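Local coordinates for protein HepC.19480.a.B1 (Helicobacter pylori, PDB 6MTZ) that is of unknown function but is probably a metal-dependent phosphoesterase of the DHH family, at residues Q99-H104 with K127-F132; D18-A23 with N122-K127; Y12-I17 with I67-L72. All blocks are in the same frame, centred on the assembly; numbering follows the deposited sequence.

Interaction 1. Residues Q99-H104 with K127-F132; sequences QLLDHH and KIVYEF. With EDO (1,2-ethanediol), chain C.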
loop_
_atom_site.group_PDB
_atom_site.type_symbol
_atom_site.label_atom_id
_atom_site.label_comp_id
_atom_site.label_asym_id
_atom_site.label_seq_id
_atom_site.Cartn_x
_atom_site.Cartn_y
_atom_site.Cartn_z
ATOM N N GLN A 99 -9.839 -8.092 -16.780
ATOM C CA GLN A 99 -10.556 -9.095 -16.004
ATOM C C GLN A 99 -10.684 -8.607 -14.569
ATOM O O GLN A 99 -9.673 -8.367 -13.898
ATOM C CB GLN A 99 -9.836 -10.444 -16.051
ATOM C CG GLN A 99 -10.565 -11.558 -15.327
ATOM C CD GLN A 99 -11.913 -11.833 -15.950
ATOM O OE1 GLN A 99 -11.992 -12.354 -17.063
ATOM N NE2 GLN A 99 -12.986 -11.472 -15.242
ATOM N N LEU A 100 -11.919 -8.457 -14.104
ATOM C CA LEU A 100 -12.197 -8.133 -12.711
ATOM C C LEU A 100 -12.712 -9.387 -12.020
ATOM O O LEU A 100 -13.619 -10.052 -12.534
ATOM C CB LEU A 100 -13.211 -6.987 -12.582
ATOM C CG LEU A 100 -13.432 -6.459 -11.145
ATOM C CD1 LEU A 100 -13.597 -4.946 -11.092
ATOM C CD2 LEU A 100 -14.617 -7.129 -10.436
ATOM N N LEU A 101 -12.128 -9.702 -10.862
ATOM C CA LEU A 101 -12.488 -10.862 -10.053
ATOM C C LEU A 101 -12.839 -10.383 -8.655
ATOM O O LEU A 101 -12.012 -9.739 -8.006
ATOM C CB LEU A 101 -11.329 -11.859 -9.976
ATOM C CG LEU A 101 -10.805 -12.306 -11.336
ATOM C CD1 LEU A 101 -9.513 -13.083 -11.177
ATOM C CD2 LEU A 101 -11.867 -13.123 -12.105
ATOM N N ASP A 102 -14.041 -10.710 -8.176
ATOM C CA ASP A 102 -14.457 -10.224 -6.864
ATOM C C ASP A 102 -15.576 -11.100 -6.315
ATOM O O ASP A 102 -16.189 -11.892 -7.038
ATOM C CB ASP A 102 -14.901 -8.752 -6.915
ATOM C CG ASP A 102 -15.274 -8.213 -5.536
ATOM O OD1 ASP A 102 -14.504 -8.473 -4.592
ATOM O OD2 ASP A 102 -16.342 -7.579 -5.385
ATOM N N HIS A 103 -15.853 -10.921 -5.016
ATOM C CA HIS A 103 -16.823 -11.734 -4.298
ATOM C C HIS A 103 -17.817 -10.922 -3.465
ATOM O O HIS A 103 -18.521 -11.505 -2.635
ATOM C CB HIS A 103 -16.086 -12.737 -3.402
ATOM C CG HIS A 103 -15.450 -12.124 -2.192
ATOM N ND1 HIS A 103 -16.143 -11.888 -1.023
ATOM C CD2 HIS A 103 -14.180 -11.716 -1.964
ATOM C CE1 HIS A 103 -15.329 -11.349 -0.133
ATOM N NE2 HIS A 103 -14.132 -11.238 -0.677
ATOM N N HIS A 104 -17.911 -9.606 -3.670
ATOM C CA HIS A 104 -18.741 -8.726 -2.846
ATOM C C HIS A 104 -20.114 -8.548 -3.492
ATOM O O HIS A 104 -20.218 -8.008 -4.598
ATOM C CB HIS A 104 -18.068 -7.361 -2.657
ATOM C CG HIS A 104 -16.884 -7.375 -1.738
ATOM N ND1 HIS A 104 -15.603 -7.649 -2.171
ATOM C CD2 HIS A 104 -16.782 -7.117 -0.411
ATOM C CE1 HIS A 104 -14.768 -7.577 -1.149
ATOM N NE2 HIS A 104 -15.456 -7.254 -0.071
ATOM N N LYS A 127 -8.709 -16.935 -4.070
ATOM C CA LYS A 127 -8.952 -18.223 -4.706
ATOM C C LYS A 127 -9.486 -18.039 -6.121
ATOM O O LYS A 127 -9.085 -18.765 -7.037
ATOM C CB LYS A 127 -9.915 -19.058 -3.863
ATOM C CG LYS A 127 -10.111 -20.490 -4.390
ATOM C CD LYS A 127 -10.641 -21.412 -3.279
ATOM C CE LYS A 127 -10.699 -22.882 -3.743
ATOM N NZ LYS A 127 -11.492 -23.730 -2.797
ATOM N N ILE A 128 -10.375 -17.062 -6.322
ATOM C CA ILE A 128 -10.835 -16.732 -7.669
ATOM C C ILE A 128 -9.652 -16.370 -8.569
ATOM O O ILE A 128 -9.528 -16.881 -9.686
ATOM C CB ILE A 128 -11.874 -15.593 -7.628
ATOM C CG1 ILE A 128 -13.088 -15.973 -6.779
ATOM C CG2 ILE A 128 -12.311 -15.229 -9.043
ATOM C CD1 ILE A 128 -14.029 -14.813 -6.542
ATOM N N VAL A 129 -8.766 -15.478 -8.101
ATOM C CA VAL A 129 -7.579 -15.125 -8.883
ATOM C C VAL A 129 -6.775 -16.372 -9.220
ATOM O O VAL A 129 -6.371 -16.580 -10.370
ATOM C CB VAL A 129 -6.703 -14.105 -8.133
ATOM C CG1 VAL A 129 -5.370 -13.906 -8.885
ATOM C CG2 VAL A 129 -7.440 -12.783 -7.974
ATOM N N TYR A 130 -6.513 -17.212 -8.214
ATOM C CA TYR A 130 -5.652 -18.366 -8.441
ATOM C C TYR A 130 -6.231 -19.272 -9.521
ATOM O O TYR A 130 -5.527 -19.688 -10.452
ATOM C CB TYR A 130 -5.428 -19.159 -7.149
ATOM C CG TYR A 130 -4.598 -20.396 -7.435
ATOM C CD1 TYR A 130 -3.262 -20.280 -7.767
ATOM C CD2 TYR A 130 -5.179 -21.670 -7.459
ATOM C CE1 TYR A 130 -2.488 -21.414 -8.069
ATOM C CE2 TYR A 130 -4.422 -22.814 -7.763
ATOM C CZ TYR A 130 -3.082 -22.676 -8.078
ATOM O OH TYR A 130 -2.317 -23.783 -8.386
ATOM N N GLU A 131 -7.520 -19.573 -9.427
ATOM C CA GLU A 131 -8.098 -20.511 -10.382
ATOM C C GLU A 131 -8.181 -19.894 -11.771
ATOM O O GLU A 131 -7.948 -20.580 -12.773
ATOM C CB GLU A 131 -9.456 -21.003 -9.870
ATOM C CG GLU A 131 -9.239 -22.198 -8.913
ATOM C CD GLU A 131 -10.349 -22.468 -7.901
ATOM O OE1 GLU A 131 -10.127 -23.347 -7.045
ATOM O OE2 GLU A 131 -11.422 -21.830 -7.944
ATOM N N PHE A 132 -8.434 -18.588 -11.856
ATOM C CA PHE A 132 -8.424 -17.931 -13.162
ATOM C C PHE A 132 -7.026 -17.937 -13.780
ATOM O O PHE A 132 -6.864 -18.250 -14.964
ATOM C CB PHE A 132 -8.955 -16.496 -13.045
ATOM C CG PHE A 132 -8.782 -15.689 -14.300
ATOM C CD1 PHE A 132 -9.689 -15.812 -15.356
ATOM C CD2 PHE A 132 -7.735 -14.797 -14.426
ATOM C CE1 PHE A 132 -9.540 -15.055 -16.510
ATOM C CE2 PHE A 132 -7.571 -14.041 -15.590
ATOM C CZ PHE A 132 -8.459 -14.176 -16.627
HETATM C C1 EDO C . -6.326 -24.061 -3.801
HETATM O O1 EDO C . -7.163 -24.697 -2.826
HETATM C C2 EDO C . -7.171 -23.171 -4.714
HETATM O O2 EDO C . -7.453 -23.824 -5.957
#
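L101 has CG opposite its carbonyl carbon (chi1 -55°), which sends the isobutyl group out from strand 99-102 to meet I128, V129 and F132 on helix 127-132. Q99 has CG opposite its backbone N (chi1 -177°) and bends at chi2 (62°), laying CG over one face of the F132 ring in a CH-pi contact, 3.9 Å from the ring centroid and nearer the rim than the middle. L101 does most of the apolar work. Its CB meets I128 CG2 at 3.6 Å, the two chains running antiparallel alongside one another. Its CD1 reaches V129 CG2 at 3.8 Å and F132 CB at 3.9 Å. The other arm of I128, CD1, ends 3.7 Å from D102 O, where the strand gives way to the loop.

No hydrogen bond crosses this contact. Q99 NE2 donates to L100 O at 3.1 Å, from above that carbonyl plane, steadying the amide beside F132. D102 takes H104 ND1 on the syn lone pair of OD1 at 2.8 Å, while OD2 accepts from H104 N in an Asx turn. E131 OE1 accepts a hydrogen bond from an ethanediol, probably from the crystallisation liquor; its OE2 forms a salt bridge with R123. D102, H103 and H104 match the DHH signature, consistent with this strand end forming part of the probable active site; the helix packs on the strand leading into it. Within the sheet, strand 95-102 is bonded to strands 64-70 and 117-119; F118 touches L101 and I128, helix 19-29 touches V129, and helix 145-159 touches K127 and Y130.

Interaction 2. Residues D18-A23 with N122-K127; sequences DLDGYA and NRCATK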
loop_
_atom_site.group_PDB
_atom_site.type_symbol
_atom_site.label_atom_id
_atom_site.label_comp_id
_atom_site.label_asym_id
_atom_site.label_seq_id
_atom_site.Cartn_x
_atom_site.Cartn_y
_atom_site.Cartn_z
ATOM N N ASP A 18 -6.422 -5.678 2.349
ATOM C CA ASP A 18 -6.357 -6.566 3.509
ATOM C C ASP A 18 -5.652 -7.870 3.102
ATOM O O ASP A 18 -4.986 -7.928 2.065
ATOM C CB ASP A 18 -7.762 -6.781 4.073
ATOM C CG ASP A 18 -8.715 -7.332 3.029
ATOM O OD1 ASP A 18 -8.265 -7.623 1.902
ATOM O OD2 ASP A 18 -9.911 -7.478 3.326
ATOM N N LEU A 19 -5.797 -8.934 3.895
ATOM C CA LEU A 19 -5.114 -10.191 3.585
ATOM C C LEU A 19 -5.565 -10.752 2.232
ATOM O O LEU A 19 -4.740 -11.160 1.409
ATOM C CB LEU A 19 -5.367 -11.218 4.697
ATOM C CG LEU A 19 -4.962 -12.673 4.371
ATOM C CD1 LEU A 19 -3.466 -12.798 4.205
ATOM C CD2 LEU A 19 -5.416 -13.673 5.426
ATOM N N ASP A 20 -6.879 -10.822 2.005
ATOM C CA ASP A 20 -7.378 -11.274 0.705
ATOM C C ASP A 20 -6.820 -10.395 -0.408
ATOM O O ASP A 20 -6.327 -10.892 -1.430
ATOM C CB ASP A 20 -8.921 -11.263 0.704
ATOM C CG ASP A 20 -9.540 -12.096 -0.439
ATOM O OD1 ASP A 20 -8.816 -12.825 -1.140
ATOM O OD2 ASP A 20 -10.780 -12.022 -0.631
ATOM N N GLY A 21 -6.842 -9.072 -0.200
ATOM C CA GLY A 21 -6.375 -8.165 -1.235
ATOM C C GLY A 21 -4.911 -8.350 -1.594
ATOM O O GLY A 21 -4.547 -8.317 -2.773
ATOM N N TYR A 22 -4.040 -8.514 -0.586
ATOM C CA TYR A 22 -2.623 -8.667 -0.904
ATOM C C TYR A 22 -2.276 -10.085 -1.353
ATOM O O TYR A 22 -1.378 -10.260 -2.176
ATOM C CB TYR A 22 -1.741 -8.264 0.290
ATOM C CG TYR A 22 -1.477 -6.782 0.371
ATOM C CD1 TYR A 22 -0.633 -6.159 -0.537
ATOM C CD2 TYR A 22 -2.075 -5.999 1.345
ATOM C CE1 TYR A 22 -0.397 -4.803 -0.475
ATOM C CE2 TYR A 22 -1.843 -4.633 1.415
ATOM C CZ TYR A 22 -1.007 -4.043 0.504
ATOM O OH TYR A 22 -0.768 -2.687 0.580
ATOM N N ALA A 23 -2.950 -11.101 -0.817
ATOM C CA ALA A 23 -2.728 -12.469 -1.290
ATOM C C ALA A 23 -3.029 -12.624 -2.787
ATOM O O ALA A 23 -2.387 -13.434 -3.472
ATOM C CB ALA A 23 -3.583 -13.430 -0.462
ATOM N N ASN A 122 -19.055 -16.943 -3.268
ATOM C CA ASN A 122 -18.780 -18.136 -2.481
ATOM C C ASN A 122 -17.293 -18.403 -2.262
ATOM O O ASN A 122 -16.952 -19.380 -1.586
ATOM C CB ASN A 122 -19.439 -19.338 -3.150
ATOM C CG ASN A 122 -20.943 -19.209 -3.184
ATOM O OD1 ASN A 122 -21.563 -18.843 -2.183
ATOM N ND2 ASN A 122 -21.537 -19.474 -4.342
ATOM N N ARG A 123 -16.408 -17.578 -2.814
ATOM C CA ARG A 123 -14.968 -17.763 -2.681
ATOM C C ARG A 123 -14.329 -16.432 -2.329
ATOM O O ARG A 123 -14.860 -15.367 -2.650
ATOM C CB ARG A 123 -14.323 -18.295 -3.975
ATOM C CG ARG A 123 -14.532 -19.790 -4.238
ATOM C CD ARG A 123 -13.957 -20.184 -5.587
ATOM N NE ARG A 123 -14.737 -19.621 -6.688
ATOM C CZ ARG A 123 -14.291 -19.486 -7.935
ATOM N NH1 ARG A 123 -13.060 -19.863 -8.250
ATOM N NH2 ARG A 123 -15.076 -18.961 -8.870
ATOM N N CYS A 124 -13.178 -16.499 -1.677
ATOM C CA CYS A 124 -12.415 -15.283 -1.489
ATOM C C CYS A 124 -11.798 -14.878 -2.821
ATOM O O CYS A 124 -11.677 -15.685 -3.753
ATOM C CB CYS A 124 -11.327 -15.473 -0.430
ATOM S SG CYS A 124 -9.904 -16.447 -1.010
ATOM N N ALA A 125 -11.407 -13.604 -2.907
ATOM C CA ALA A 125 -10.835 -13.099 -4.150
ATOM C C ALA A 125 -9.547 -13.828 -4.503
ATOM O O ALA A 125 -9.300 -14.115 -5.679
ATOM C CB ALA A 125 -10.596 -11.595 -4.045
ATOM N N THR A 126 -8.717 -14.150 -3.499
ATOM C CA THR A 126 -7.462 -14.839 -3.785
ATOM C C THR A 126 -7.697 -16.172 -4.495
ATOM O O THR A 126 -6.985 -16.507 -5.446
ATOM C CB THR A 126 -6.669 -15.041 -2.496
ATOM O OG1 THR A 126 -6.226 -13.767 -2.030
ATOM C CG2 THR A 126 -5.430 -15.887 -2.759
ATOM N N LYS A 127 -8.709 -16.935 -4.070
ATOM C CA LYS A 127 -8.952 -18.223 -4.706
ATOM C C LYS A 127 -9.486 -18.039 -6.121
ATOM O O LYS A 127 -9.085 -18.765 -7.037
ATOM C CB LYS A 127 -9.915 -19.058 -3.863
ATOM C CG LYS A 127 -10.111 -20.490 -4.390
ATOM C CD LYS A 127 -10.641 -21.412 -3.279
ATOM C CE LYS A 127 -10.699 -22.882 -3.743
ATOM N NZ LYS A 127 -11.492 -23.730 -2.797
#
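D20 carries this contact: its carboxylate, reaching out from helix 19-29, takes three hydrogen bonds from the first turn of helix 125-136. With CG swung opposite the backbone N (chi1 -163°), the group arrives end-on at the two leading peptide N-H groups. OD2 accepts from A125 N at 2.8 Å and OD1 from T126 N at 2.7 Å, each oxygen using its syn lone pair, so the carboxylate grips the two successive amides like a fork. T126 adds the third bond, its OG1 donating to OD1 at 2.9 Å, nearly in line with the C-O bond. A23, one turn further on from D20, closes in behind: its CB lies only 3.1 Å from T126 OG1 and 3.8 Å from T126 CG2, a tight fit.

Both helix starts also have caps of their own. D18 is the N-cap of its helix, with OD1 accepting from G21 N at 2.9 Å. C124 is the N-cap of the other, and its SG takes K127 N at 3.3 Å. Around the contact, helix 145-159 touches C124 through V155 and D159, and C24 and V27 pack on T126.

Two backbone N-H groups and one hydroxyl thus fix the rotation of the D20 carboxylate. D71 and D159 bring further carboxylate oxygens close to OD2, an acidic cluster consistent with the metal site of DHH phosphoesterases, in which the helix start would orient one of the acids.

Interaction 3. Residues Y12-I17 with I67-L72; sequences YHLSHI and ILVSDL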
loop_
_atom_site.group_PDB
_atom_site.type_symbol
_atom_site.label_atom_id
_atom_site.label_comp_id
_atom_site.label_asym_id
_atom_site.label_seq_id
_atom_site.Cartn_x
_atom_site.Cartn_y
_atom_site.Cartn_z
ATOM N N TYR A 12 -0.994 -5.218 -15.271
ATOM C CA TYR A 12 -1.248 -4.189 -14.271
ATOM C C TYR A 12 -2.299 -4.724 -13.312
ATOM O O TYR A 12 -3.437 -4.979 -13.719
ATOM C CB TYR A 12 -1.711 -2.892 -14.944
ATOM C CG TYR A 12 -0.622 -2.287 -15.793
ATOM C CD1 TYR A 12 -0.403 -2.719 -17.098
ATOM C CD2 TYR A 12 0.205 -1.299 -15.283
ATOM C CE1 TYR A 12 0.608 -2.175 -17.871
ATOM C CE2 TYR A 12 1.214 -0.746 -16.046
ATOM C CZ TYR A 12 1.414 -1.187 -17.339
ATOM O OH TYR A 12 2.431 -0.638 -18.093
ATOM N N HIS A 13 -1.926 -4.910 -12.040
ATOM C CA HIS A 13 -2.779 -5.630 -11.098
ATOM C C HIS A 13 -3.163 -4.732 -9.930
ATOM O O HIS A 13 -2.345 -4.475 -9.038
ATOM C CB HIS A 13 -2.104 -6.908 -10.602
ATOM C CG HIS A 13 -2.979 -7.756 -9.732
ATOM N ND1 HIS A 13 -2.534 -8.919 -9.138
ATOM C CD2 HIS A 13 -4.270 -7.606 -9.346
ATOM C CE1 HIS A 13 -3.512 -9.446 -8.423
ATOM N NE2 HIS A 13 -4.577 -8.669 -8.534
ATOM N N LEU A 14 -4.428 -4.322 -9.906
ATOM C CA LEU A 14 -4.996 -3.521 -8.825
ATOM C C LEU A 14 -5.808 -4.405 -7.880
ATOM O O LEU A 14 -6.695 -5.151 -8.329
ATOM C CB LEU A 14 -5.879 -2.416 -9.403
ATOM C CG LEU A 14 -6.816 -1.721 -8.417
ATOM C CD1 LEU A 14 -6.003 -0.957 -7.353
ATOM C CD2 LEU A 14 -7.825 -0.818 -9.160
ATOM N N SER A 15 -5.526 -4.301 -6.573
ATOM C CA SER A 15 -6.198 -5.125 -5.568
ATOM C C SER A 15 -6.444 -4.322 -4.293
ATOM O O SER A 15 -5.930 -3.212 -4.115
ATOM C CB SER A 15 -5.392 -6.395 -5.234
ATOM O OG SER A 15 -6.217 -7.338 -4.570
ATOM N N HIS A 16 -7.241 -4.906 -3.398
ATOM C CA HIS A 16 -7.583 -4.280 -2.120
ATOM C C HIS A 16 -6.356 -4.315 -1.194
ATOM O O HIS A 16 -5.252 -4.661 -1.611
ATOM C CB HIS A 16 -8.789 -4.988 -1.514
ATOM C CG HIS A 16 -9.445 -4.254 -0.381
ATOM N ND1 HIS A 16 -9.840 -2.940 -0.475
ATOM C CD2 HIS A 16 -9.797 -4.664 0.864
ATOM C CE1 HIS A 16 -10.401 -2.567 0.664
ATOM N NE2 HIS A 16 -10.390 -3.592 1.492
ATOM N N ILE A 17 -6.539 -3.989 0.085
ATOM C CA ILE A 17 -5.416 -3.847 1.006
ATOM C C ILE A 17 -5.398 -4.863 2.139
ATOM O O ILE A 17 -4.405 -4.907 2.869
ATOM C CB ILE A 17 -5.341 -2.425 1.603
ATOM C CG1 ILE A 17 -6.665 -2.063 2.287
ATOM C CG2 ILE A 17 -4.932 -1.418 0.539
ATOM C CD1 ILE A 17 -6.524 -0.955 3.279
ATOM N N ILE A 67 -5.173 -5.834 -17.731
ATOM C CA ILE A 67 -5.580 -5.125 -16.527
ATOM C C ILE A 67 -6.343 -6.104 -15.649
ATOM O O ILE A 67 -7.385 -6.637 -16.051
ATOM C CB ILE A 67 -6.439 -3.900 -16.860
ATOM C CG1 ILE A 67 -5.666 -2.936 -17.749
ATOM C CG2 ILE A 67 -6.879 -3.205 -15.575
ATOM C CD1 ILE A 67 -6.421 -1.629 -18.018
ATOM N N LEU A 68 -5.816 -6.358 -14.458
ATOM C CA LEU A 68 -6.375 -7.336 -13.533
ATOM C C LEU A 68 -6.788 -6.608 -12.262
ATOM O O LEU A 68 -5.967 -5.917 -11.649
ATOM C CB LEU A 68 -5.354 -8.437 -13.225
ATOM C CG LEU A 68 -5.834 -9.555 -12.301
ATOM C CD1 LEU A 68 -6.924 -10.387 -12.991
ATOM C CD2 LEU A 68 -4.678 -10.445 -11.826
ATOM N N VAL A 69 -8.055 -6.752 -11.879
ATOM C CA VAL A 69 -8.621 -6.080 -10.714
ATOM C C VAL A 69 -9.262 -7.140 -9.829
ATOM O O VAL A 69 -10.126 -7.892 -10.287
ATOM C CB VAL A 69 -9.655 -5.006 -11.115
ATOM C CG1 VAL A 69 -10.142 -4.227 -9.889
ATOM C CG2 VAL A 69 -9.075 -4.051 -12.169
ATOM N N SER A 70 -8.857 -7.185 -8.563
ATOM C CA SER A 70 -9.277 -8.241 -7.654
ATOM C C SER A 70 -9.687 -7.647 -6.318
ATOM O O SER A 70 -9.048 -6.709 -5.830
ATOM C CB SER A 70 -8.155 -9.273 -7.423
ATOM O OG SER A 70 -6.957 -8.617 -7.042
ATOM N N ASP A 71 -10.766 -8.196 -5.743
ATOM C CA ASP A 71 -11.202 -7.921 -4.378
ATOM C C ASP A 71 -11.718 -6.498 -4.205
ATOM O O ASP A 71 -11.693 -5.944 -3.097
ATOM C CB ASP A 71 -10.077 -8.199 -3.371
ATOM C CG ASP A 71 -10.595 -8.423 -1.967
ATOM O OD1 ASP A 71 -11.758 -8.897 -1.826
ATOM O OD2 ASP A 71 -9.846 -8.109 -1.010
ATOM N N LEU A 72 -12.164 -5.887 -5.288
ATOM C CA LEU A 72 -12.737 -4.552 -5.252
ATOM C C LEU A 72 -14.009 -4.570 -6.077
ATOM O O LEU A 72 -14.078 -5.260 -7.102
ATOM C CB LEU A 72 -11.762 -3.522 -5.813
ATOM C CG LEU A 72 -10.437 -3.331 -5.072
ATOM C CD1 LEU A 72 -9.398 -2.789 -6.033
ATOM C CD2 LEU A 72 -10.593 -2.382 -3.886
#
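H13 and S70 meet at the edge of the imidazole, where H13 NE2 and S70 OG share a 2.8 Å hydrogen bond. With CG opposite its backbone N (chi1 -175°), H13 lays its ring beside L68, which sets CD2 squarely over the ring centre in a CH-pi contact at 3.6 Å. S70 OG also comes within 2.9 Å of S15 OG, whose stronger partner is G21 O. On the other face of the sheet, L14 CD2 lies 4.2 Å from V69 CG1, and L14 CG meets L72 CD1 at 3.7 Å, the two leucines roughly perpendicular. Past the strand ends, H16 CB rests 3.3 Å from D71 OD2, with the ring and carboxylate planes 86° apart.

Parallel backbone pairing sets these positions. L68 N bonds to Y12 O at 2.8 Å, L14 N to L68 O, and S70 N to L14 O, keeping H13 beside L68 and L14 beside V69. One shell further out, S28 holds H13 ND1 and so fixes the ring's rotation, while helix 19-29 covers the H13 and S70 face and helix 43-59 the Y12 and I67 face.

Such central parallel strands, ending in loops that carry H16, D18 and D71, are typical of the Rossmann-like DHH domain. H16, D18, D20 and D71 match its first two sequence motifs, which in relatives bind metal ions.

Overall arrangement
All three contacts gather at the C-terminal edge of the parallel sheet, their centres about 8 to 10 Å apart. Interaction 3 is backbone-bonded strand pairing in the buried middle; interaction 1 is apolar helix-on-strand packing, only partly buried, and runs outward to a salt bridge and an ethanediol; interaction 2 is buried too, yet almost wholly polar. Interactions 1 and 2 use the same helix, 125-136, and are joined by R123 with E131 and by H103 packing on D20 and A125, while neighbouring strands 64-70 and 95-102 connect interactions 1 and 3. Helix 19-29 follows strand 10-15, joining 2 to 3. D18, D20, D71 and D102, H103 and H104 of the DHH signature converge here, consistent with a DHH active site.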